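Local structure of putative O-GlcNAcase nagJ (6PV5) at residues Y564-L575 against V612-H620. The protein is a family 84 glycoside hydrolase that probably has hexosaminidase activity, represented here by the N-terminal part of a longer chain, a part that includes the barrel-shaped catalytic domain. Residues are numbered along the deposited sequence; the frame is centred on the assembly and turned at random. Where two conformers were deposited one is given.
Sequences YGNAGLKSIEIL and VDPFIRKVH
Ile616 drops as a knob into a hole formed by Tyr564, Ala567, Gly568 and Ser571, joining the last modelled helix, 612-619, to helix 548-579 in the helical bundle that follows the catalytic barrel. The axes of 564-575 and 612-619 run in roughly the same direction, 37° apart and 9.5 Å from each other at closest approach. Within the hole, Ile616 CD1 lies 3.7 Å from Ala567 CB and also meets the edge of the Tyr564 ring, near its plane, while CG1 and CG2 both touch Ser571 OG. Gly568 brings bare backbone to this wall.

Farther along, Val619 straddles the next turn: its CG1 packs on Ile574 CG2 at 3.7 Å, and its CG2 sits against Ser571 CB and over one face of the Phe615 ring, offset toward its rim. The Leu575 and Phe615 side chains approach from opposite directions and meet through CD1 and CZ. Trp511 and Trp514 of helix 501-515 extend this apolar patch, touching Val619 and Leu575, respectively.

At the other end, Tyr564 OH donates to Asp613 OD2 over 2.7 Å, arriving on the anti side of a carboxylate turned 71° from the ring. With CG anti to the nitrogen (chi1 -174°), Asp613 holds its carboxylate beside the tyrosine hydroxyl, where Arg617 grips it side-on, NE to OD1 and NH2 to OD2, thereby fixing its rotation. Asp601 shares Arg617 in a second salt bridge.

Ser571 turns its hydroxyl back onto its own helix: OG donates to Ala567 O at 2.9 Å from above the carbonyl plane, while Ser571 N reaches that same oxygen from the opposite face.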
# COMPACT_ATOMS: atom_id res chain seq x y z
N TYR A 564 17.10 -6.36 22.93
CA TYR A 564 16.16 -5.51 23.65
C TYR A 564 15.37 -6.35 24.66
O TYR A 564 15.20 -5.93 25.80
CB TYR A 564 15.16 -4.81 22.71
CG TYR A 564 15.65 -3.51 22.16
CD1 TYR A 564 15.91 -2.44 23.01
CD2 TYR A 564 15.82 -3.33 20.80
CE1 TYR A 564 16.37 -1.23 22.52
CE2 TYR A 564 16.29 -2.12 20.29
CZ TYR A 564 16.55 -1.08 21.15
OH TYR A 564 16.96 0.13 20.68
N GLY A 565 14.88 -7.53 24.25
CA GLY A 565 14.17 -8.40 25.18
C GLY A 565 14.97 -8.66 26.46
O GLY A 565 14.50 -8.44 27.58
N ASN A 566 16.23 -9.08 26.26
CA ASN A 566 17.16 -9.39 27.33
C ASN A 566 17.47 -8.14 28.16
O ASN A 566 17.53 -8.22 29.39
CB ASN A 566 18.43 -10.05 26.79
CG ASN A 566 18.16 -11.49 26.45
OD1 ASN A 566 17.47 -12.18 27.21
ND2 ASN A 566 18.67 -11.96 25.33
N ALA A 567 17.64 -6.99 27.49
CA ALA A 567 17.94 -5.77 28.21
C ALA A 567 16.74 -5.38 29.07
O ALA A 567 16.90 -4.88 30.19
CB ALA A 567 18.33 -4.68 27.24
N GLY A 568 15.53 -5.62 28.54
CA GLY A 568 14.32 -5.29 29.27
C GLY A 568 14.16 -6.18 30.51
O GLY A 568 13.85 -5.69 31.58
N LEU A 569 14.40 -7.49 30.34
CA LEU A 569 14.39 -8.42 31.47
C LEU A 569 15.39 -8.00 32.55
O LEU A 569 15.06 -8.05 33.73
CB LEU A 569 14.67 -9.85 30.97
CG LEU A 569 13.55 -10.45 30.13
CD1 LEU A 569 13.95 -11.81 29.55
CD2 LEU A 569 12.24 -10.52 30.93
N LYS A 570 16.59 -7.54 32.13
CA LYS A 570 17.61 -7.10 33.07
C LYS A 570 17.17 -5.81 33.78
O LYS A 570 17.41 -5.66 34.98
CB LYS A 570 18.97 -6.90 32.40
CG LYS A 570 20.13 -6.56 33.34
CD LYS A 570 20.41 -7.62 34.39
CE LYS A 570 20.64 -8.99 33.80
NZ LYS A 570 20.74 -10.01 34.88
N SER A 571 16.52 -4.89 33.05
CA SER A 571 16.06 -3.65 33.64
C SER A 571 15.05 -3.92 34.75
O SER A 571 15.06 -3.23 35.77
CB SER A 571 15.52 -2.69 32.61
OG SER A 571 16.52 -2.39 31.65
N ILE A 572 14.16 -4.90 34.55
CA ILE A 572 13.20 -5.25 35.57
C ILE A 572 13.96 -5.73 36.81
O ILE A 572 13.68 -5.29 37.93
CB ILE A 572 12.17 -6.29 35.07
CG1 ILE A 572 11.14 -5.65 34.13
CG2 ILE A 572 11.48 -7.00 36.23
CD1 ILE A 572 10.29 -6.66 33.41
N GLU A 573 14.96 -6.60 36.59
CA GLU A 573 15.73 -7.13 37.70
C GLU A 573 16.36 -6.00 38.50
O GLU A 573 16.32 -6.04 39.73
CB GLU A 573 16.82 -8.09 37.22
CG GLU A 573 16.29 -9.45 36.85
CD GLU A 573 17.38 -10.35 36.28
OE1 GLU A 573 18.55 -9.89 36.18
OE2 GLU A 573 17.07 -11.50 35.95
N ILE A 574 16.91 -4.99 37.80
CA ILE A 574 17.57 -3.84 38.43
C ILE A 574 16.55 -3.11 39.30
O ILE A 574 16.87 -2.77 40.44
CB ILE A 574 18.22 -2.89 37.39
CG1 ILE A 574 19.42 -3.53 36.68
CG2 ILE A 574 18.59 -1.55 38.02
CD1 ILE A 574 19.88 -2.77 35.44
N LEU A 575 15.35 -2.87 38.75
CA LEU A 575 14.27 -2.25 39.52
C LEU A 575 13.94 -3.09 40.76
O LEU A 575 13.71 -2.54 41.84
CB LEU A 575 13.04 -2.03 38.63
CG LEU A 575 13.15 -0.92 37.58
CD1 LEU A 575 11.92 -0.82 36.69
CD2 LEU A 575 13.44 0.44 38.23
N VAL A 612 10.76 1.10 24.23
CA VAL A 612 11.57 0.18 25.03
C VAL A 612 12.95 0.77 25.29
O VAL A 612 13.49 0.68 26.40
CB VAL A 612 11.64 -1.23 24.40
CG1 VAL A 612 12.60 -2.14 25.16
CG2 VAL A 612 10.27 -1.90 24.35
N ASP A 613 13.55 1.35 24.24
CA ASP A 613 14.90 1.87 24.32
C ASP A 613 15.03 2.91 25.45
O ASP A 613 15.93 2.79 26.28
CB ASP A 613 15.39 2.33 22.95
CG ASP A 613 16.85 2.76 22.97
OD1 ASP A 613 17.12 3.83 23.52
OD2 ASP A 613 17.69 1.99 22.50
N PRO A 614 14.22 4.00 25.51
CA PRO A 614 14.31 4.94 26.62
C PRO A 614 14.05 4.34 28.01
O PRO A 614 14.58 4.84 29.01
CB PRO A 614 13.27 6.04 26.32
CG PRO A 614 12.38 5.43 25.21
CD PRO A 614 13.26 4.44 24.48
N PHE A 615 13.20 3.31 28.06
CA PHE A 615 12.93 2.63 29.31
C PHE A 615 14.24 2.03 29.86
O PHE A 615 14.63 2.31 30.99
CB PHE A 615 11.87 1.54 29.17
CG PHE A 615 11.71 0.71 30.42
CD1 PHE A 615 11.17 1.26 31.58
CD2 PHE A 615 12.14 -0.62 30.47
CE1 PHE A 615 11.02 0.50 32.73
CE2 PHE A 615 11.99 -1.37 31.63
CZ PHE A 615 11.45 -0.80 32.76
N ILE A 616 14.91 1.21 29.06
CA ILE A 616 16.15 0.60 29.50
C ILE A 616 17.18 1.67 29.86
O ILE A 616 17.87 1.52 30.86
CB ILE A 616 16.66 -0.38 28.43
CG1 ILE A 616 15.65 -1.52 28.27
CG2 ILE A 616 18.05 -0.90 28.81
CD1 ILE A 616 15.65 -2.11 26.87
N ARG A 617 17.26 2.76 29.09
CA ARG A 617 18.24 3.79 29.39
C ARG A 617 17.87 4.55 30.66
O ARG A 617 18.76 5.01 31.36
CB ARG A 617 18.45 4.77 28.23
CG ARG A 617 19.18 4.16 27.05
CD ARG A 617 19.32 5.10 25.86
NE ARG A 617 19.33 4.27 24.66
CZ ARG A 617 20.41 3.65 24.18
NH1 ARG A 617 21.58 3.81 24.77
NH2 ARG A 617 20.32 2.91 23.08
N LYS A 618 16.58 4.72 30.96
CA LYS A 618 16.18 5.43 32.16
C LYS A 618 16.54 4.61 33.40
O LYS A 618 16.95 5.16 34.41
CB LYS A 618 14.67 5.70 32.20
CG LYS A 618 14.22 6.70 33.25
CD LYS A 618 12.81 7.21 33.05
CE LYS A 618 12.22 7.74 34.35
NZ LYS A 618 10.88 8.37 34.16
N VAL A 619 16.39 3.29 33.32
CA VAL A 619 16.71 2.40 34.43
C VAL A 619 18.19 2.54 34.81
O VAL A 619 18.52 2.56 35.98
CB VAL A 619 16.31 0.95 34.11
CG1 VAL A 619 16.94 -0.05 35.07
CG2 VAL A 619 14.80 0.79 34.04
N HIS A 620 19.08 2.66 33.82
CA HIS A 620 20.45 3.04 34.09
C HIS A 620 20.56 4.58 34.10
O HIS A 620 21.36 5.08 34.90
CB HIS A 620 21.40 2.43 33.05
CG HIS A 620 21.17 0.97 32.85
ND1 HIS A 620 20.07 0.48 32.17
CD2 HIS A 620 21.89 -0.11 33.25
CE1 HIS A 620 20.11 -0.84 32.15
NE2 HIS A 620 21.23 -1.22 32.80